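Local coordinates for protein glycosyl hydrolase family 26 (Bacteroides ovatus, PDB 4ZXO) that probably hydrolyses the beta-mannan backbone of galactomannan, as a family 26 glycoside hydrolase from a gut bacterium's polysaccharide utilization locus, at residues D49-V53 with A313-G317; W282-L287 with D323-F327. All blocks are in the same frame, centred on the assembly; numbering follows the deposited sequence.

Interaction 1: D49-V53 with A313-G317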
ATOM      1  N   ASP A  49      -9.006 -13.252  -7.585  1.00 13.58           N
ATOM      2  CA  ASP A  49     -10.243 -12.789  -8.239  1.00 12.96           C
ATOM      3  C   ASP A  49      -9.896 -11.928  -9.463  1.00 13.69           C
ATOM      4  O   ASP A  49     -10.623 -11.951 -10.486  1.00 14.39           O
ATOM      5  CB  ASP A  49     -11.103 -11.998  -7.284  1.00 13.02           C
ATOM      6  CG  ASP A  49     -11.920 -12.877  -6.377  1.00 13.41           C
ATOM      7  OD1 ASP A  49     -11.912 -14.127  -6.556  1.00 14.85           O
ATOM      8  OD2 ASP A  49     -12.634 -12.296  -5.540  1.00 14.13           O
ATOM      9  N   VAL A  50      -8.809 -11.171  -9.386  1.00 13.63           N
ATOM     10  CA  VAL A  50      -8.392 -10.383 -10.560  1.00 12.56           C
ATOM     11  C   VAL A  50      -8.023 -11.256 -11.763  1.00 14.06           C
ATOM     12  O   VAL A  50      -8.542 -11.054 -12.868  1.00 14.11           O
ATOM     13  CB  VAL A  50      -7.211  -9.439 -10.182  1.00 10.60           C
ATOM     14  CG1 VAL A  50      -6.589  -8.817 -11.417  1.00 10.62           C
ATOM     15  CG2 VAL A  50      -7.765  -8.357  -9.254  1.00 11.35           C
ATOM     16  N   LYS A  51      -7.191 -12.262 -11.544  1.00 13.63           N
ATOM     17  CA  LYS A  51      -6.831 -13.141 -12.635  1.00 13.91           C
ATOM     18  C   LYS A  51      -8.040 -13.910 -13.137  1.00 15.53           C
ATOM     19  O   LYS A  51      -8.197 -14.105 -14.342  1.00 16.66           O
ATOM     20  CB  LYS A  51      -5.709 -14.104 -12.179  1.00 14.93           C
ATOM     21  CG  LYS A  51      -5.164 -15.018 -13.299  1.00 18.12           C
ATOM     22  CD  LYS A  51      -3.983 -15.803 -12.791  1.00 21.85           C
ATOM     23  CE  LYS A  51      -3.475 -16.836 -13.799  1.00 26.41           C
ATOM     24  NZ  LYS A  51      -4.240 -18.117 -13.625  1.00 28.69           N
ATOM     25  N   SER A  52      -8.945 -14.306 -12.236  1.00 15.44           N
ATOM     26  CA  SER A  52     -10.135 -15.063 -12.680  1.00 16.94           C
ATOM     27  C   SER A  52     -10.978 -14.232 -13.612  1.00 16.29           C
ATOM     28  O   SER A  52     -11.692 -14.796 -14.453  1.00 17.72           O
ATOM     29  CB  SER A  52     -10.988 -15.502 -11.489  1.00 17.83           C
ATOM     30  OG  SER A  52     -10.329 -16.501 -10.768  1.00 18.51           O
ATOM     31  N   VAL A  53     -10.909 -12.899 -13.483  1.00 15.48           N
ATOM     32  CA  VAL A  53     -11.704 -12.056 -14.398  1.00 15.55           C
ATOM     33  C   VAL A  53     -10.958 -11.676 -15.666  1.00 16.83           C
ATOM     34  O   VAL A  53     -11.463 -11.855 -16.776  1.00 18.47           O
ATOM     35  CB  VAL A  53     -12.201 -10.775 -13.697  1.00 14.57           C
ATOM     36  CG1 VAL A  53     -12.833  -9.756 -14.697  1.00 14.99           C
ATOM     37  CG2 VAL A  53     -13.174 -11.150 -12.616  1.00 15.78           C
ATOM     38  N   ALA A 313     -12.356  -5.397  -6.035  1.00 11.64           N
ATOM     39  CA  ALA A 313     -12.030  -5.914  -7.378  1.00 11.61           C
ATOM     40  C   ALA A 313     -13.189  -6.770  -7.834  1.00 12.23           C
ATOM     41  O   ALA A 313     -13.925  -7.274  -6.998  1.00 12.35           O
ATOM     42  CB  ALA A 313     -10.712  -6.729  -7.346  1.00 11.89           C
ATOM     43  N   PRO A 314     -13.385  -6.913  -9.152  1.00 13.23           N
ATOM     44  CA  PRO A 314     -14.448  -7.810  -9.546  1.00 13.51           C
ATOM     45  C   PRO A 314     -14.102  -9.270  -9.280  1.00 14.42           C
ATOM     46  O   PRO A 314     -12.961  -9.613  -8.896  1.00 14.29           O
ATOM     47  CB  PRO A 314     -14.585  -7.550 -11.053  1.00 15.92           C
ATOM     48  CG  PRO A 314     -13.261  -7.111 -11.491  1.00 17.27           C
ATOM     49  CD  PRO A 314     -12.611  -6.401 -10.313  1.00 14.55           C
ATOM     50  N   TYR A 315     -15.087 -10.119  -9.548  1.00 14.57           N
ATOM     51  CA  TYR A 315     -14.903 -11.562  -9.555  1.00 14.75           C
ATOM     52  C   TYR A 315     -15.815 -12.063 -10.663  1.00 15.83           C
ATOM     53  O   TYR A 315     -16.673 -11.301 -11.126  1.00 16.66           O
ATOM     54  CB  TYR A 315     -15.258 -12.179  -8.201  1.00 16.75           C
ATOM     55  CG  TYR A 315     -16.615 -11.797  -7.671  1.00 19.26           C
ATOM     56  CD1 TYR A 315     -17.755 -12.516  -8.030  1.00 21.46           C
ATOM     57  CD2 TYR A 315     -16.758 -10.725  -6.828  1.00 20.17           C
ATOM     58  CE1 TYR A 315     -18.979 -12.164  -7.542  1.00 22.74           C
ATOM     59  CE2 TYR A 315     -17.984 -10.374  -6.324  1.00 21.19           C
ATOM     60  CZ  TYR A 315     -19.080 -11.089  -6.679  1.00 23.31           C
ATOM     61  OH  TYR A 315     -20.301 -10.728  -6.152  1.00 25.41           O
ATOM     62  N   PRO A 316     -15.682 -13.330 -11.060  1.00 17.70           N
ATOM     63  CA  PRO A 316     -16.521 -13.771 -12.176  1.00 19.21           C
ATOM     64  C   PRO A 316     -18.049 -13.614 -11.964  1.00 20.58           C
ATOM     65  O   PRO A 316     -18.614 -14.043 -10.940  1.00 20.67           O
ATOM     66  CB  PRO A 316     -16.125 -15.261 -12.310  1.00 19.94           C
ATOM     67  CG  PRO A 316     -14.662 -15.260 -11.889  1.00 20.05           C
ATOM     68  CD  PRO A 316     -14.648 -14.329 -10.701  1.00 18.93           C
ATOM     69  N   GLY A 317     -18.720 -12.959 -12.919  1.00 20.99           N
ATOM     70  CA  GLY A 317     -20.155 -12.758 -12.808  1.00 21.03           C
ATOM     71  C   GLY A 317     -20.521 -11.431 -12.149  1.00 21.40           C
ATOM     72  O   GLY A 317     -21.662 -10.989 -12.208  1.00 22.29           O
TER

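Interaction 2: W282-L287 with D323-F327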
ATOM      1  N   TRP A 282     -14.838   0.999 -14.005  1.00 12.17           N
ATOM      2  CA  TRP A 282     -13.400   0.952 -14.333  1.00 10.98           C
ATOM      3  C   TRP A 282     -13.035   1.874 -15.496  1.00 12.68           C
ATOM      4  O   TRP A 282     -12.098   2.678 -15.380  1.00 12.39           O
ATOM      5  CB  TRP A 282     -12.993  -0.499 -14.658  1.00 10.84           C
ATOM      6  CG  TRP A 282     -13.310  -1.403 -13.524  1.00 10.99           C
ATOM      7  CD1 TRP A 282     -14.417  -2.197 -13.380  1.00 11.96           C
ATOM      8  CD2 TRP A 282     -12.579  -1.514 -12.304  1.00 10.51           C
ATOM      9  NE1 TRP A 282     -14.409  -2.812 -12.137  1.00 12.02           N
ATOM     10  CE2 TRP A 282     -13.265  -2.443 -11.475  1.00 11.16           C
ATOM     11  CE3 TRP A 282     -11.379  -0.969 -11.858  1.00 10.06           C
ATOM     12  CZ2 TRP A 282     -12.831  -2.773 -10.194  1.00 11.15           C
ATOM     13  CZ3 TRP A 282     -10.923  -1.321 -10.593  1.00 10.38           C
ATOM     14  CH2 TRP A 282     -11.663  -2.217  -9.773  1.00 10.90           C
ATOM     15  N   THR A 283     -13.762   1.763 -16.622  1.00 13.56           N
ATOM     16  CA  THR A 283     -13.462   2.639 -17.757  1.00 14.31           C
ATOM     17  C   THR A 283     -14.206   3.930 -17.719  1.00 14.57           C
ATOM     18  O   THR A 283     -13.804   4.905 -18.358  1.00 15.22           O
ATOM     19  CB  THR A 283     -13.777   1.991 -19.136  1.00 15.28           C
ATOM     20  OG1 THR A 283     -15.192   1.707 -19.251  1.00 17.93           O
ATOM     21  CG2 THR A 283     -12.969   0.701 -19.276  1.00 15.69           C
ATOM     22  N   GLY A 284     -15.297   3.962 -16.978  1.00 14.71           N
ATOM     23  CA  GLY A 284     -16.116   5.153 -17.008  1.00 15.18           C
ATOM     24  C   GLY A 284     -15.847   6.149 -15.909  1.00 15.93           C
ATOM     25  O   GLY A 284     -16.199   7.304 -16.032  1.00 17.16           O
ATOM     26  N   THR A 285     -15.257   5.690 -14.820  1.00 13.95           N
ATOM     27  CA  THR A 285     -14.921   6.590 -13.694  1.00 12.45           C
ATOM     28  C   THR A 285     -13.429   6.555 -13.360  1.00 11.38           C
ATOM     29  O   THR A 285     -12.772   7.579 -13.390  1.00 13.78           O
ATOM     30  CB  THR A 285     -15.743   6.222 -12.459  1.00 13.48           C
ATOM     31  OG1 THR A 285     -17.124   6.387 -12.783  1.00 14.35           O
ATOM     32  CG2 THR A 285     -15.457   7.145 -11.298  1.00 13.31           C
ATOM     33  N   LEU A 286     -12.881   5.383 -13.050  1.00 10.93           N
ATOM     34  CA  LEU A 286     -11.496   5.354 -12.574  1.00 10.57           C
ATOM     35  C   LEU A 286     -10.466   5.733 -13.659  1.00 11.79           C
ATOM     36  O   LEU A 286      -9.599   6.619 -13.463  1.00 11.99           O
ATOM     37  CB  LEU A 286     -11.174   3.961 -12.047  1.00 10.31           C
ATOM     38  CG  LEU A 286      -9.762   3.814 -11.487  1.00  9.97           C
ATOM     39  CD1 LEU A 286      -9.466   4.637 -10.248  1.00  9.83           C
ATOM     40  CD2 LEU A 286      -9.394   2.359 -11.169  1.00 11.07           C
ATOM     41  N   LEU A 287     -10.517   5.047 -14.789  1.00 11.35           N
ATOM     42  CA  LEU A 287      -9.479   5.249 -15.831  1.00 12.83           C
ATOM     43  C   LEU A 287      -9.408   6.681 -16.333  1.00 12.83           C
ATOM     44  O   LEU A 287      -8.316   7.233 -16.437  1.00 12.97           O
ATOM     45  CB  LEU A 287      -9.715   4.284 -16.979  1.00 14.33           C
ATOM     46  CG  LEU A 287      -8.600   4.287 -18.058  1.00 15.49           C
ATOM     47  CD1 LEU A 287      -7.184   3.982 -17.485  1.00 15.08           C
ATOM     48  CD2 LEU A 287      -8.917   3.296 -19.181  1.00 16.52           C
ATOM     49  N   ASP A 323     -16.388  -4.846 -17.790  1.00 16.01           N
ATOM     50  CA  ASP A 323     -15.756  -3.537 -17.949  1.00 14.71           C
ATOM     51  C   ASP A 323     -14.334  -3.549 -17.365  1.00 14.03           C
ATOM     52  O   ASP A 323     -13.453  -2.845 -17.863  1.00 15.28           O
ATOM     53  CB  ASP A 323     -16.594  -2.445 -17.263  1.00 15.80           C
ATOM     54  CG  ASP A 323     -16.041  -1.064 -17.512  1.00 15.73           C
ATOM     55  OD1 ASP A 323     -16.051  -0.640 -18.677  1.00 15.88           O
ATOM     56  OD2 ASP A 323     -15.634  -0.393 -16.531  1.00 15.81           O
ATOM     57  N   PHE A 324     -14.116  -4.301 -16.278  1.00 13.19           N
ATOM     58  CA  PHE A 324     -12.773  -4.474 -15.758  1.00 12.71           C
ATOM     59  C   PHE A 324     -11.869  -5.127 -16.816  1.00 13.17           C
ATOM     60  O   PHE A 324     -10.690  -4.784 -16.929  1.00 12.86           O
ATOM     61  CB  PHE A 324     -12.802  -5.328 -14.496  1.00 12.90           C
ATOM     62  CG  PHE A 324     -11.445  -5.520 -13.890  1.00 12.94           C
ATOM     63  CD1 PHE A 324     -10.835  -4.489 -13.178  1.00 12.46           C
ATOM     64  CD2 PHE A 324     -10.750  -6.699 -14.084  1.00 14.75           C
ATOM     65  CE1 PHE A 324      -9.578  -4.659 -12.617  1.00 13.82           C
ATOM     66  CE2 PHE A 324      -9.457  -6.872 -13.551  1.00 15.24           C
ATOM     67  CZ  PHE A 324      -8.886  -5.841 -12.790  1.00 14.56           C
ATOM     68  N   VAL A 325     -12.406  -6.099 -17.553  1.00 12.85           N
ATOM     69  CA  VAL A 325     -11.597  -6.703 -18.625  1.00 14.02           C
ATOM     70  C   VAL A 325     -11.176  -5.614 -19.629  1.00 15.11           C
ATOM     71  O   VAL A 325     -10.016  -5.543 -19.997  1.00 14.82           O
ATOM     72  CB  VAL A 325     -12.331  -7.831 -19.350  1.00 13.56           C
ATOM     73  CG1 VAL A 325     -11.500  -8.280 -20.600  1.00 14.37           C
ATOM     74  CG2 VAL A 325     -12.507  -9.043 -18.392  1.00 13.49           C
ATOM     75  N   LYS A 326     -12.118  -4.755 -20.034  1.00 15.49           N
ATOM     76  CA  LYS A 326     -11.809  -3.683 -20.963  1.00 16.33           C
ATOM     77  C   LYS A 326     -10.746  -2.715 -20.380  1.00 14.83           C
ATOM     78  O   LYS A 326      -9.813  -2.283 -21.062  1.00 15.27           O
ATOM     79  CB  LYS A 326     -13.095  -2.937 -21.322  1.00 20.38           C
ATOM     80  CG  LYS A 326     -12.937  -1.748 -22.255  1.00 25.17           C
ATOM     81  CD  LYS A 326     -14.330  -1.234 -22.710  1.00 29.59           C
ATOM     82  CE  LYS A 326     -14.401   0.270 -23.002  1.00 33.23           C
ATOM     83  NZ  LYS A 326     -13.316   0.690 -23.927  1.00 35.66           N
ATOM     84  N   PHE A 327     -10.934  -2.358 -19.117  1.00 13.95           N
ATOM     85  CA  PHE A 327      -9.955  -1.543 -18.386  1.00 12.88           C
ATOM     86  C   PHE A 327      -8.574  -2.171 -18.396  1.00 13.22           C
ATOM     87  O   PHE A 327      -7.563  -1.497 -18.613  1.00 13.32           O
ATOM     88  CB  PHE A 327     -10.484  -1.385 -16.964  1.00 12.91           C
ATOM     89  CG  PHE A 327      -9.513  -0.856 -15.935  1.00 13.15           C
ATOM     90  CD1 PHE A 327      -9.330   0.522 -15.749  1.00 13.01           C
ATOM     91  CD2 PHE A 327      -8.798  -1.745 -15.135  1.00 12.70           C
ATOM     92  CE1 PHE A 327      -8.481   1.004 -14.731  1.00 12.43           C
ATOM     93  CE2 PHE A 327      -7.913  -1.270 -14.142  1.00 12.85           C
ATOM     94  CZ  PHE A 327      -7.759   0.114 -13.943  1.00 13.01           C
TER

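Interaction 1: D49-V53 with A313-G317
Val53, Asp49, Val50 and Ser52 bring helix 49-54 against the run from Ala313 to Pro316, where the (beta/alpha)8 barrel closes: the helix follows strand 27-32, the loop follows strand 295-300, and those two strands pair in parallel. No hydrogen bond crosses directly, so the fit is one of shape. Its apolar part centres on Val53. With CG1 anti to the backbone N (chi1 170°), the other methyl, CG2, faces the loop; it comes within 3.4 Å of Tyr315 C and 4.0 Å of Pro316 CD, while Pro314 crosses the valine at about a right angle. One turn back, Val50 CG2 meets Ala313 CB at 3.9 Å.

Asp49 adds van der Waals contacts. Its CB lies 3.4 Å from Pro314 O, and its carboxylate runs alongside Tyr315, the two planes 49° apart, with OD2 3.7 Å from Tyr315 CB. The hydrogen bonds of this buried carboxylate are made outside the two segments, with Trp41 NE1 on OD1 and with Asn303 ND2 and Ile39 N on OD2. Asn303 also accepts Ala313 N through OD1, tying helix to loop at second hand.

At the more exposed end Ser52 turns its OG back to Ser48 O within the helix and leaves carbon to meet the proline, Ser52 CB lying 3.7 Å from Pro316 CG.

Interaction 2: W282-L287 with D323-F327
Trp282 of helix 281-290 lays its indole against two phenylalanines of helix 321-328 and meets each differently. Phe324 turns an edge to the indole, its CD1 standing over one face at 3.6 Å from Trp282 CD2; the rings make a T-shaped pair with planes 75° apart. Phe324 CB adds a CH-pi contact over the five-membered ring. Toward Phe327 the roles reverse: there the tryptophan offers its edge, with CE3 over the phenylalanine's face, though the planes are inclined by only 50°. Phe327 is a knob in the hole formed by Trp282, Thr283, Leu286 and Leu287, and Leu287 CB lies at its ring edge, 4.0 Å from Phe327 CD1.

Beside the rings Asp323 holds Thr283 with both oxygens, each met on the syn side: Thr283 N, somewhat out of the carboxylate plane, reaches OD2 at 2.9 Å and 167°, and Thr283 OG1 donates to OD1 at 2.6 Å. The indole NE1 is bonded to Ser320 OG. With an alanine in place of Trp282, Phe324 would probably lose the face its edge rests on, Phe327 one wall of its hole, and Ser320 OG its indole partner. Knob-into-hole packing round an aromatic cluster here joins two successive outer helices of the (beta/alpha)8 barrel, their local axes 9.0 Å apart.

Interactions 1 and 2 form one continuous layer at the barrel's closing seam, their centres 13 Å apart, and they meet at Pro314 and Val53. Pro314 CG packs on Phe324 CG at 3.4 Å and Pro314 CD on Trp282 CZ2 at 3.6 Å. Val53 completes the join, its CG1 lying 3.7 Å from Phe324 CD2, so helix 321-328 has helix 49-54 on one flank and helix 281-290 on another. The potassium site, made by Ser328, Ser330 and Ile333, lies nearby: the ion is about 8 Å from the side chain of Phe327 and about 11 Å from that of Val50. Phe327 and Leu287 both touch Ile333, so interaction 2 packs directly against one of the residues of the potassium site.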